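Local coordinates for protein beta-glucosidase (Chaetomella raphigera, PDB 6JXG) that probably hydrolyses terminal, non-reducing beta-D-glucosyl residues to release beta-D-glucose, as a secreted family 3 glycoside hydrolase acting in cellulose degradation, at residues A353-D358 against S424-A429; V394-A399 against N513-I518; A432-T437 against T464-A469; K475-V480 against L495-A500. One frame throughout, in Å; residues are numbered along the deposited sequence.

Contact 1: A353-D358 against S424-A429; sequences AIIGQD and SAAAAA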
loop_
_atom_site.group_PDB
_atom_site.type_symbol
_atom_site.label_atom_id
_atom_site.label_comp_id
_atom_site.label_asym_id
_atom_site.label_seq_id
_atom_site.Cartn_x
_atom_site.Cartn_y
_atom_site.Cartn_z
ATOM N N ALA A 353 -21.619 -6.419 -25.879
ATOM C CA ALA A 353 -20.324 -6.823 -26.397
ATOM C C ALA A 353 -19.274 -6.765 -25.263
ATOM O O ALA A 353 -19.319 -5.831 -24.417
ATOM C CB ALA A 353 -19.910 -5.904 -27.576
ATOM N N ILE A 354 -18.367 -7.745 -25.241
ATOM C CA ILE A 354 -17.315 -7.868 -24.172
ATOM C C ILE A 354 -15.971 -7.858 -24.896
ATOM O O ILE A 354 -15.677 -8.776 -25.705
ATOM C CB ILE A 354 -17.552 -9.101 -23.276
ATOM C CG1 ILE A 354 -18.944 -9.037 -22.640
ATOM C CG2 ILE A 354 -16.429 -9.306 -22.239
ATOM C CD1 ILE A 354 -19.210 -7.997 -21.568
ATOM N N ILE A 355 -15.203 -6.767 -24.702
ATOM C CA ILE A 355 -14.071 -6.471 -25.557
ATOM C C ILE A 355 -12.783 -6.271 -24.750
ATOM O O ILE A 355 -12.760 -5.516 -23.810
ATOM C CB ILE A 355 -14.362 -5.209 -26.437
ATOM C CG1 ILE A 355 -15.622 -5.428 -27.246
ATOM C CG2 ILE A 355 -13.179 -4.831 -27.320
ATOM C CD1 ILE A 355 -16.284 -4.153 -27.681
ATOM N N GLY A 356 -11.694 -6.880 -25.200
ATOM C CA GLY A 356 -10.411 -6.732 -24.565
ATOM C C GLY A 356 -9.967 -7.991 -23.916
ATOM O O GLY A 356 -10.763 -8.672 -23.317
ATOM N N GLN A 357 -8.675 -8.263 -23.973
ATOM C CA GLN A 357 -8.135 -9.463 -23.367
ATOM C C GLN A 357 -8.208 -9.375 -21.858
ATOM O O GLN A 357 -8.166 -10.385 -21.227
ATOM C CB GLN A 357 -6.677 -9.719 -23.787
ATOM C CG GLN A 357 -5.670 -8.700 -23.400
ATOM C CD GLN A 357 -4.272 -9.219 -23.535
ATOM O OE1 GLN A 357 -3.988 -10.398 -23.178
ATOM N NE2 GLN A 357 -3.418 -8.419 -24.098
ATOM N N ASP A 358 -8.292 -8.157 -21.309
ATOM C CA ASP A 358 -8.490 -7.963 -19.864
ATOM C C ASP A 358 -9.817 -8.554 -19.349
ATOM O O ASP A 358 -10.004 -8.657 -18.148
ATOM C CB ASP A 358 -8.301 -6.436 -19.517
ATOM C CG ASP A 358 -8.522 -6.106 -18.019
ATOM O OD1 ASP A 358 -7.757 -6.656 -17.215
ATOM O OD2 ASP A 358 -9.374 -5.241 -17.674
ATOM N N SER A 424 -16.009 -4.373 -34.692
ATOM C CA SER A 424 -16.926 -5.325 -35.211
ATOM C C SER A 424 -17.885 -5.806 -34.151
ATOM O O SER A 424 -19.110 -5.810 -34.367
ATOM C CB SER A 424 -16.193 -6.502 -35.858
ATOM O OG SER A 424 -17.167 -7.348 -36.392
ATOM N N ALA A 425 -17.380 -6.208 -32.975
ATOM C CA ALA A 425 -18.287 -6.666 -31.939
ATOM C C ALA A 425 -19.136 -5.545 -31.379
ATOM O O ALA A 425 -20.269 -5.813 -31.013
ATOM C CB ALA A 425 -17.488 -7.320 -30.782
ATOM N N ALA A 426 -18.581 -4.324 -31.263
ATOM C CA ALA A 426 -19.337 -3.159 -30.712
ATOM C C ALA A 426 -20.639 -2.864 -31.555
ATOM O O ALA A 426 -21.720 -2.561 -31.036
ATOM C CB ALA A 426 -18.430 -1.959 -30.711
ATOM N N ALA A 427 -20.519 -3.048 -32.860
ATOM C CA ALA A 427 -21.601 -2.709 -33.804
ATOM C C ALA A 427 -22.716 -3.696 -33.669
ATOM O O ALA A 427 -23.862 -3.402 -34.014
ATOM C CB ALA A 427 -21.055 -2.715 -35.189
ATOM N N ALA A 428 -22.415 -4.860 -33.086
ATOM C CA ALA A 428 -23.375 -5.911 -33.073
ATOM C C ALA A 428 -24.084 -5.996 -31.757
ATOM O O ALA A 428 -24.815 -6.938 -31.569
ATOM C CB ALA A 428 -22.722 -7.266 -33.449
ATOM N N ALA A 429 -23.910 -5.027 -30.848
ATOM C CA ALA A 429 -24.613 -5.076 -29.569
ATOM C C ALA A 429 -25.158 -3.695 -29.191
ATOM O O ALA A 429 -24.617 -2.710 -29.613
ATOM C CB ALA A 429 -23.648 -5.539 -28.467
#
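Ala353 and Ile355 meet Ala425, Ala426 and Ala429 where helix 419-427 lies over strand 351-355 in the alpha/beta sandwich of the family 3 C-terminal domain. The helix is the crossover of a beta-alpha-beta unit that runs from strand 410-414 to strand 431-438, and strand 351-355 sits between those two strands in the sheet, under the helix end. All the groups that touch are small or aliphatic, and no hydrogen bond crosses. The methyl of Ala353 lies between two others, with CB 4.3 Å from Ala425 CB and 3.9 Å from Ala429 CB. Ala429 approaches from the chain that leaves the helix, its CB passing 3.4 Å from the backbone N of Ala353. Two residues along the strand, Ile355 reaches for the helix with its longer branch: an extended chi2 (157°) carries CD1 out to 4.3 Å from Ala426 CB, while CG1 flanks Ala425 CB at 4.4 Å.

Further out, the other branch of Ile355, CG2, turns to Leu466 of helix 463-471, and the residue also touches Val470 there, which divides it between two helices on this face. Ile354 alternates to the other face of the sheet and packs on Ile433 and Phe435. Backbone bonds to Thr431 and Ile433 on one edge of the strand, and to Val412 and Ser414 on the other, hold it between its two neighbours in the sheet. Ala425 O faces Ala353 CB at 3.5 Å and accepts the N-H of Ala428 over 3.1 Å.

Contact 2: V394-A399 against N513-I518; sequences VAPLDA and NGLADI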
loop_
_atom_site.group_PDB
_atom_site.type_symbol
_atom_site.label_atom_id
_atom_site.label_comp_id
_atom_site.label_asym_id
_atom_site.label_seq_id
_atom_site.Cartn_x
_atom_site.Cartn_y
_atom_site.Cartn_z
ATOM N N VAL A 394 -11.139 -14.919 -10.755
ATOM C CA VAL A 394 -12.417 -14.608 -11.399
ATOM C C VAL A 394 -12.234 -13.414 -12.397
ATOM O O VAL A 394 -12.061 -12.275 -11.988
ATOM C CB VAL A 394 -13.525 -14.272 -10.399
ATOM C CG1 VAL A 394 -14.831 -14.046 -11.167
ATOM C CG2 VAL A 394 -13.686 -15.346 -9.357
ATOM N N ALA A 395 -12.200 -13.718 -13.688
ATOM C CA ALA A 395 -12.121 -12.672 -14.685
ATOM C C ALA A 395 -13.470 -11.993 -14.888
ATOM O O ALA A 395 -14.491 -12.573 -14.604
ATOM C CB ALA A 395 -11.631 -13.230 -15.997
ATOM N N PRO A 396 -13.475 -10.774 -15.436
ATOM C CA PRO A 396 -14.789 -10.113 -15.633
ATOM C C PRO A 396 -15.819 -10.992 -16.372
ATOM O O PRO A 396 -16.969 -11.094 -15.967
ATOM C CB PRO A 396 -14.428 -8.905 -16.479
ATOM C CG PRO A 396 -13.070 -8.520 -15.986
ATOM C CD PRO A 396 -12.362 -9.885 -15.759
ATOM N N LEU A 397 -15.405 -11.617 -17.477
ATOM C CA LEU A 397 -16.349 -12.439 -18.245
ATOM C C LEU A 397 -16.868 -13.670 -17.472
ATOM O O LEU A 397 -18.043 -14.092 -17.643
ATOM C CB LEU A 397 -15.722 -12.827 -19.609
ATOM C CG LEU A 397 -16.652 -13.643 -20.512
ATOM C CD1 LEU A 397 -17.845 -12.746 -20.876
ATOM C CD2 LEU A 397 -15.919 -14.145 -21.724
ATOM N N ASP A 398 -16.027 -14.238 -16.589
ATOM C CA ASP A 398 -16.436 -15.343 -15.692
ATOM C C ASP A 398 -17.629 -14.923 -14.894
ATOM O O ASP A 398 -18.570 -15.673 -14.695
ATOM C CB ASP A 398 -15.270 -15.744 -14.730
ATOM C CG ASP A 398 -14.045 -16.298 -15.456
ATOM O OD1 ASP A 398 -14.151 -16.605 -16.691
ATOM O OD2 ASP A 398 -12.969 -16.436 -14.791
ATOM N N ALA A 399 -17.579 -13.723 -14.303
ATOM C CA ALA A 399 -18.672 -13.221 -13.467
ATOM C C ALA A 399 -19.860 -12.702 -14.290
ATOM O O ALA A 399 -20.986 -12.840 -13.894
ATOM C CB ALA A 399 -18.193 -12.109 -12.570
ATOM N N ASN A 513 -15.588 -10.832 -9.587
ATOM C CA ASN A 513 -16.791 -10.793 -8.702
ATOM C C ASN A 513 -17.074 -9.412 -8.109
ATOM O O ASN A 513 -18.228 -8.879 -8.169
ATOM C CB ASN A 513 -16.725 -11.862 -7.616
ATOM C CG ASN A 513 -17.071 -13.236 -8.160
ATOM O OD1 ASN A 513 -17.840 -13.352 -9.119
ATOM N ND2 ASN A 513 -16.574 -14.260 -7.527
ATOM N N GLY A 514 -16.015 -8.751 -7.654
ATOM C CA GLY A 514 -16.207 -7.452 -7.147
ATOM C C GLY A 514 -16.715 -6.524 -8.234
ATOM O O GLY A 514 -17.645 -5.740 -8.033
ATOM N N LEU A 515 -16.153 -6.617 -9.421
ATOM C CA LEU A 515 -16.596 -5.781 -10.538
ATOM C C LEU A 515 -18.064 -5.978 -10.885
ATOM O O LEU A 515 -18.797 -4.997 -11.104
ATOM C CB LEU A 515 -15.745 -6.094 -11.767
ATOM C CG LEU A 515 -16.186 -5.408 -13.036
ATOM C CD1 LEU A 515 -15.870 -3.906 -12.838
ATOM C CD2 LEU A 515 -15.561 -5.958 -14.351
ATOM N N ALA A 516 -18.489 -7.238 -11.011
ATOM C CA ALA A 516 -19.917 -7.507 -11.299
ATOM C C ALA A 516 -20.848 -7.058 -10.216
ATOM O O ALA A 516 -21.973 -6.640 -10.496
ATOM C CB ALA A 516 -20.145 -8.978 -11.553
ATOM N N ASP A 517 -20.403 -7.119 -8.973
ATOM C CA ASP A 517 -21.207 -6.649 -7.823
ATOM C C ASP A 517 -21.581 -5.176 -8.069
ATOM O O ASP A 517 -22.659 -4.711 -7.655
ATOM C CB ASP A 517 -20.448 -6.700 -6.479
ATOM C CG ASP A 517 -20.254 -8.116 -5.934
ATOM O OD1 ASP A 517 -20.919 -9.061 -6.403
ATOM O OD2 ASP A 517 -19.428 -8.291 -5.007
ATOM N N ILE A 518 -20.677 -4.442 -8.697
ATOM C CA ILE A 518 -20.944 -3.020 -9.035
ATOM C C ILE A 518 -21.658 -2.857 -10.381
ATOM O O ILE A 518 -22.660 -2.107 -10.489
ATOM C CB ILE A 518 -19.628 -2.181 -8.962
ATOM C CG1 ILE A 518 -19.310 -1.898 -7.484
ATOM C CG2 ILE A 518 -19.691 -0.858 -9.733
ATOM C CD1 ILE A 518 -18.278 -2.804 -7.001
#
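Val394 turns CG1 anti to its backbone N (chi1 -177°) and CG2 anti to its carbonyl carbon; both methyls lie over one face of the Asn513 amide, CG1 nearer OD1 and CG2 nearer ND2. That amide is swung round to meet them by a chi1 of -77°, which sets CG beside the backbone N of Asn513. The two side chains lie roughly perpendicular: Val394 CG2 comes to 3.6 Å from Asn513 ND2, and Val394 CG1 to 3.7 Å from Asn513 OD1. The same oxygen rests 3.7 Å from Ala399 CB, while ND2 gives its hydrogen bond to Glu510. An alanine in place of Asn513 is likely to open a gap between Val394 and Ala399 and to leave Glu510 without its amide partner.

One turn along, Ala399 CB meets Ala516 CB at 3.8 Å, a pair of small methyls at the interface. Leu515 CD2 then reaches the ring of Pro396, 3.8 Å from CB. The start of the first helix is pinned as well: Ala395, at the N-cap position, sends its N-H to Asp398 OD2 over 3.0 Å, entering from above the carboxylate plane. Pro396 and Leu515 both lean on Phe435 of strand 431-438, so helices 396-406 and 511-519 pack side by side on the Phe435 face of the central sheet, a layer of the alpha/beta sandwich seen in family 3 C-terminal domains.

Contact 3: A432-T437 against T464-A469; sequences AIVFIT and TALVQA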
loop_
_atom_site.group_PDB
_atom_site.type_symbol
_atom_site.label_atom_id
_atom_site.label_comp_id
_atom_site.label_asym_id
_atom_site.label_seq_id
_atom_site.Cartn_x
_atom_site.Cartn_y
_atom_site.Cartn_z
ATOM N N ALA A 432 -21.556 -1.833 -25.272
ATOM C CA ALA A 432 -20.213 -2.458 -25.300
ATOM C C ALA A 432 -19.428 -2.128 -24.055
ATOM O O ALA A 432 -19.316 -0.950 -23.712
ATOM C CB ALA A 432 -19.429 -1.921 -26.476
ATOM N N ILE A 433 -18.880 -3.146 -23.408
ATOM C CA ILE A 433 -17.975 -2.946 -22.259
ATOM C C ILE A 433 -16.578 -3.370 -22.718
ATOM O O ILE A 433 -16.389 -4.528 -23.189
ATOM C CB ILE A 433 -18.345 -3.811 -21.035
ATOM C CG1 ILE A 433 -19.863 -3.780 -20.752
ATOM C CG2 ILE A 433 -17.477 -3.395 -19.876
ATOM C CD1 ILE A 433 -20.374 -4.654 -19.610
ATOM N N VAL A 434 -15.648 -2.414 -22.643
ATOM C CA VAL A 434 -14.327 -2.570 -23.119
ATOM C C VAL A 434 -13.348 -2.487 -21.907
ATOM O O VAL A 434 -13.456 -1.597 -21.072
ATOM C CB VAL A 434 -13.992 -1.546 -24.246
ATOM C CG1 VAL A 434 -14.246 -0.111 -23.830
ATOM C CG2 VAL A 434 -12.572 -1.691 -24.737
ATOM N N PHE A 435 -12.379 -3.392 -21.894
ATOM C CA PHE A 435 -11.526 -3.684 -20.749
ATOM C C PHE A 435 -10.092 -3.369 -21.140
ATOM O O PHE A 435 -9.536 -3.954 -22.079
ATOM C CB PHE A 435 -11.663 -5.183 -20.375
ATOM C CG PHE A 435 -13.009 -5.561 -19.830
ATOM C CD1 PHE A 435 -13.227 -5.630 -18.455
ATOM C CD2 PHE A 435 -14.072 -5.779 -20.657
ATOM C CE1 PHE A 435 -14.475 -5.947 -17.947
ATOM C CE2 PHE A 435 -15.334 -6.105 -20.138
ATOM C CZ PHE A 435 -15.529 -6.170 -18.784
ATOM N N ILE A 436 -9.483 -2.448 -20.415
ATOM C CA ILE A 436 -8.151 -1.991 -20.665
ATOM C C ILE A 436 -7.360 -1.979 -19.373
ATOM O O ILE A 436 -7.946 -1.917 -18.267
ATOM C CB ILE A 436 -8.099 -0.613 -21.369
ATOM C CG1 ILE A 436 -8.792 0.486 -20.552
ATOM C CG2 ILE A 436 -8.719 -0.734 -22.736
ATOM C CD1 ILE A 436 -8.493 1.910 -20.963
ATOM N N THR A 437 -6.050 -1.921 -19.515
ATOM C CA THR A 437 -5.102 -2.035 -18.367
ATOM C C THR A 437 -3.920 -1.091 -18.391
ATOM O O THR A 437 -3.596 -0.448 -19.398
ATOM C CB THR A 437 -4.496 -3.462 -18.320
ATOM O OG1 THR A 437 -3.833 -3.715 -19.570
ATOM C CG2 THR A 437 -5.567 -4.490 -18.119
ATOM N N THR A 464 -5.925 2.823 -25.362
ATOM C CA THR A 464 -6.675 4.022 -25.823
ATOM C C THR A 464 -7.297 3.729 -27.239
ATOM O O THR A 464 -8.527 3.898 -27.482
ATOM C CB THR A 464 -5.800 5.259 -25.805
ATOM O OG1 THR A 464 -5.624 5.697 -24.439
ATOM C CG2 THR A 464 -6.469 6.432 -26.659
ATOM N N ALA A 465 -6.446 3.217 -28.120
ATOM C CA ALA A 465 -6.870 2.832 -29.472
ATOM C C ALA A 465 -7.966 1.773 -29.487
ATOM O O ALA A 465 -8.910 1.857 -30.267
ATOM C CB ALA A 465 -5.652 2.457 -30.329
ATOM N N LEU A 466 -7.949 0.819 -28.550
ATOM C CA LEU A 466 -9.064 -0.084 -28.411
ATOM C C LEU A 466 -10.387 0.593 -28.083
ATOM O O LEU A 466 -11.475 0.271 -28.670
ATOM C CB LEU A 466 -8.771 -1.173 -27.341
ATOM C CG LEU A 466 -9.732 -2.348 -27.284
ATOM C CD1 LEU A 466 -9.753 -3.087 -28.601
ATOM C CD2 LEU A 466 -9.303 -3.275 -26.127
ATOM N N VAL A 467 -10.367 1.445 -27.073
ATOM C CA VAL A 467 -11.546 2.218 -26.722
ATOM C C VAL A 467 -12.034 3.069 -27.902
ATOM O O VAL A 467 -13.207 3.044 -28.174
ATOM C CB VAL A 467 -11.348 3.119 -25.484
ATOM C CG1 VAL A 467 -12.682 3.787 -25.105
ATOM C CG2 VAL A 467 -10.921 2.237 -24.322
ATOM N N GLN A 468 -11.121 3.755 -28.589
ATOM C CA GLN A 468 -11.498 4.571 -29.766
ATOM C C GLN A 468 -12.231 3.729 -30.859
ATOM O O GLN A 468 -13.252 4.174 -31.405
ATOM C CB GLN A 468 -10.279 5.205 -30.336
ATOM C CG GLN A 468 -9.812 6.356 -29.523
ATOM C CD GLN A 468 -8.457 6.838 -29.886
ATOM O OE1 GLN A 468 -7.637 6.088 -30.411
ATOM N NE2 GLN A 468 -8.202 8.120 -29.632
ATOM N N ALA A 469 -11.746 2.503 -31.097
ATOM C CA ALA A 469 -12.389 1.550 -31.992
ATOM C C ALA A 469 -13.800 1.161 -31.546
ATOM O O ALA A 469 -14.739 1.023 -32.370
ATOM C CB ALA A 469 -11.529 0.300 -32.141
#
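Helix 463-471 is the crossover of the beta-alpha-beta unit that joins the neighbouring parallel strands 431-438 and 477-483, and Leu466 and Val467 seat it on Val434 and Ile436. As expected of such a unit, segments 432-437 and 464-469 run almost antiparallel, at 171°, with their axes 8.7 Å apart. Val434 splits its two methyls between the helix residues. CG2, anti to the backbone N, goes to Leu466, 3.9 Å from CG, and these side chains lie alongside each other, pointing opposite ways. CG1 goes to Val467, 4.1 Å from CG2, the two valines set roughly perpendicular.

Ile436 holds CG1 between its backbone N and carbonyl carbon (chi1 59°), which turns CG2 to the helix, 4.0 Å from Val467 CG2 and 4.3 Å from Leu466 CD2. Val467 CG2 thus fits between Val434 and Ile436. Ile492 of helix 490-493 packs on both Ile436 and Val467, closing the cluster from the next crossover.

No hydrogen bond or charge spans this buried surface. The contact is made by the fit of branched aliphatic groups, while the helix pairs its backbone within itself and the strand with its neighbours 351-355 and 477-483.

Contact 4: K475-V480 against L495-A500; sequences KNVIVV and LSSVKA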
loop_
_atom_site.group_PDB
_atom_site.type_symbol
_atom_site.label_atom_id
_atom_site.label_comp_id
_atom_site.label_asym_id
_atom_site.label_seq_id
_atom_site.Cartn_x
_atom_site.Cartn_y
_atom_site.Cartn_z
ATOM N N LYS A 475 -22.944 3.516 -29.677
ATOM C CA LYS A 475 -23.465 4.679 -29.022
ATOM C C LYS A 475 -23.363 4.576 -27.512
ATOM O O LYS A 475 -23.651 5.569 -26.821
ATOM C CB LYS A 475 -24.961 4.834 -29.267
ATOM C CG LYS A 475 -25.398 4.736 -30.699
ATOM C CD LYS A 475 -25.226 6.082 -31.355
ATOM C CE LYS A 475 -25.606 5.941 -32.818
ATOM N NZ LYS A 475 -25.234 7.190 -33.516
ATOM N N ASN A 476 -23.040 3.396 -26.982
ATOM C CA ASN A 476 -23.127 3.174 -25.522
ATOM C C ASN A 476 -21.968 2.325 -25.083
ATOM O O ASN A 476 -22.060 1.093 -25.117
ATOM C CB ASN A 476 -24.427 2.500 -25.074
ATOM C CG ASN A 476 -25.632 3.387 -25.286
ATOM O OD1 ASN A 476 -25.855 4.357 -24.557
ATOM N ND2 ASN A 476 -26.365 3.105 -26.336
ATOM N N VAL A 477 -20.925 2.995 -24.624
ATOM C CA VAL A 477 -19.721 2.316 -24.235
ATOM C C VAL A 477 -19.437 2.474 -22.768
ATOM O O VAL A 477 -19.347 3.595 -22.264
ATOM C CB VAL A 477 -18.518 2.871 -25.013
ATOM C CG1 VAL A 477 -17.229 2.117 -24.637
ATOM C CG2 VAL A 477 -18.790 2.801 -26.537
ATOM N N ILE A 478 -19.167 1.362 -22.113
ATOM C CA ILE A 478 -18.709 1.401 -20.699
ATOM C C ILE A 478 -17.226 1.005 -20.727
ATOM O O ILE A 478 -16.905 -0.085 -21.278
ATOM C CB ILE A 478 -19.430 0.312 -19.913
ATOM C CG1 ILE A 478 -20.956 0.437 -20.074
ATOM C CG2 ILE A 478 -18.949 0.259 -18.461
ATOM C CD1 ILE A 478 -21.582 1.713 -19.645
ATOM N N VAL A 479 -16.329 1.829 -20.209
ATOM C CA VAL A 479 -14.903 1.495 -20.112
ATOM C C VAL A 479 -14.575 0.984 -18.701
ATOM O O VAL A 479 -14.773 1.677 -17.734
ATOM C CB VAL A 479 -13.988 2.687 -20.448
ATOM C CG1 VAL A 479 -12.519 2.327 -20.359
ATOM C CG2 VAL A 479 -14.317 3.233 -21.824
ATOM N N VAL A 480 -14.059 -0.232 -18.628
ATOM C CA VAL A 480 -13.467 -0.811 -17.379
ATOM C C VAL A 480 -11.970 -0.762 -17.447
ATOM O O VAL A 480 -11.400 -1.342 -18.385
ATOM C CB VAL A 480 -13.942 -2.242 -17.149
ATOM C CG1 VAL A 480 -13.278 -2.851 -15.918
ATOM C CG2 VAL A 480 -15.432 -2.212 -17.011
ATOM N N LEU A 495 -14.435 10.997 -26.121
ATOM C CA LEU A 495 -15.339 10.185 -26.910
ATOM C C LEU A 495 -16.747 10.287 -26.437
ATOM O O LEU A 495 -17.053 9.855 -25.330
ATOM C CB LEU A 495 -14.897 8.711 -26.900
ATOM C CG LEU A 495 -13.485 8.490 -27.453
ATOM C CD1 LEU A 495 -12.966 7.100 -27.015
ATOM C CD2 LEU A 495 -13.460 8.594 -28.986
ATOM N N SER A 496 -17.637 10.830 -27.265
ATOM C CA SER A 496 -18.994 11.050 -26.778
ATOM C C SER A 496 -19.758 9.750 -26.503
ATOM O O SER A 496 -20.610 9.716 -25.653
ATOM C CB SER A 496 -19.765 11.953 -27.751
ATOM O OG SER A 496 -19.902 11.198 -28.944
ATOM N N SER A 497 -19.448 8.642 -27.142
ATOM C CA SER A 497 -20.144 7.409 -26.828
ATOM C C SER A 497 -19.720 6.706 -25.498
ATOM O O SER A 497 -20.393 5.793 -25.051
ATOM C CB SER A 497 -20.039 6.384 -27.999
ATOM O OG SER A 497 -18.777 6.445 -28.595
ATOM N N VAL A 498 -18.654 7.166 -24.880
ATOM C CA VAL A 498 -18.207 6.595 -23.565
ATOM C C VAL A 498 -19.110 7.185 -22.490
ATOM O O VAL A 498 -19.087 8.425 -22.203
ATOM C CB VAL A 498 -16.747 6.878 -23.280
ATOM C CG1 VAL A 498 -16.373 6.465 -21.826
ATOM C CG2 VAL A 498 -15.856 6.115 -24.269
ATOM N N LYS A 499 -19.985 6.333 -22.009
ATOM C CA LYS A 499 -21.030 6.734 -21.083
ATOM C C LYS A 499 -20.641 6.473 -19.630
ATOM O O LYS A 499 -21.209 7.112 -18.757
ATOM C CB LYS A 499 -22.342 5.979 -21.351
ATOM C CG LYS A 499 -22.856 6.081 -22.803
ATOM C CD LYS A 499 -23.032 7.528 -23.232
ATOM C CE LYS A 499 -23.702 7.625 -24.592
ATOM N NZ LYS A 499 -23.483 9.000 -25.033
ATOM N N ALA A 500 -19.711 5.544 -19.372
ATOM C CA ALA A 500 -19.252 5.272 -17.975
ATOM C C ALA A 500 -17.818 4.772 -17.977
ATOM O O ALA A 500 -17.374 4.090 -18.921
ATOM C CB ALA A 500 -20.189 4.335 -17.260
HETATM O O HOH W 1 -23.958 8.295 -27.882
#
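Val477 and Ile478 turn to opposite faces of the sheet and each finds a mate in strand 498-503, Val498 on one face and Ala500 on the other. On the first, Val477 CG1 approaches Val498 CG2 at 4.2 Å, and Val479 CG2, its side chain slanted against Val498, meets Val498 CG1 at 3.8 Å. On the second, Ile478 CD1 rests 3.8 Å from Ala500 CB. The strands pair in parallel, the outcome of the beta-alpha-beta unit through helix 490-493, though the axes of their short segments lie at 62°. Val477 N opens the pairing with a bond to Ser497 O at 2.9 Å. Then the register slips by one: Val477 pairs with Val498, Ile478 with Ala500, and Lys499 is the extra residue of a beta bulge. Its backbone N still bonds to Val477 O, in the carbonyl plane at 2.8 Å, and Val479 N donates to Ala500 O.

From the bulge the Lys499 side chain bends at chi2 (-56°) and runs across Asn476, with CG 3.9 Å from Asn476 OD1. NZ ends on Ser496 O at 3.0 Å and donates to a water bound to Lys475 O. A leucine here would probably leave Ser496 O without its ammonium partner and break the water link to Lys475. Asn476 also touches the Thr431 mannose. Backbone bonds thus join the strands and apolar side chains pack on both faces, while one ammonium ties in the Leu495-Val498 turn.

How the contacts relate
All four contacts belong to one sheet and its two helical layers. Contacts 1 and 3, with centres about 9 Å apart, are joined through neighbouring strands 351-355 and 431-438: Ala353 O and Ile355 O probably accept from Ile433 N and Phe435 N. Contacts 3 and 4, also about 9 Å between centres, are joined likewise, probably by Ala432 O to Ile478 N at 2.8 Å. Contact 2 lies about 17 Å, centre to centre, from contacts 1 and 3, on the opposite face, where Phe435 CE1 sits 3.8 Å from Leu515 CD2 and Ile354 meets Leu397. The attached mannose is about 4 Å from the side chain of Asn476 in contact 4. The side chain of Ala429 is about 8 Å from the mannose.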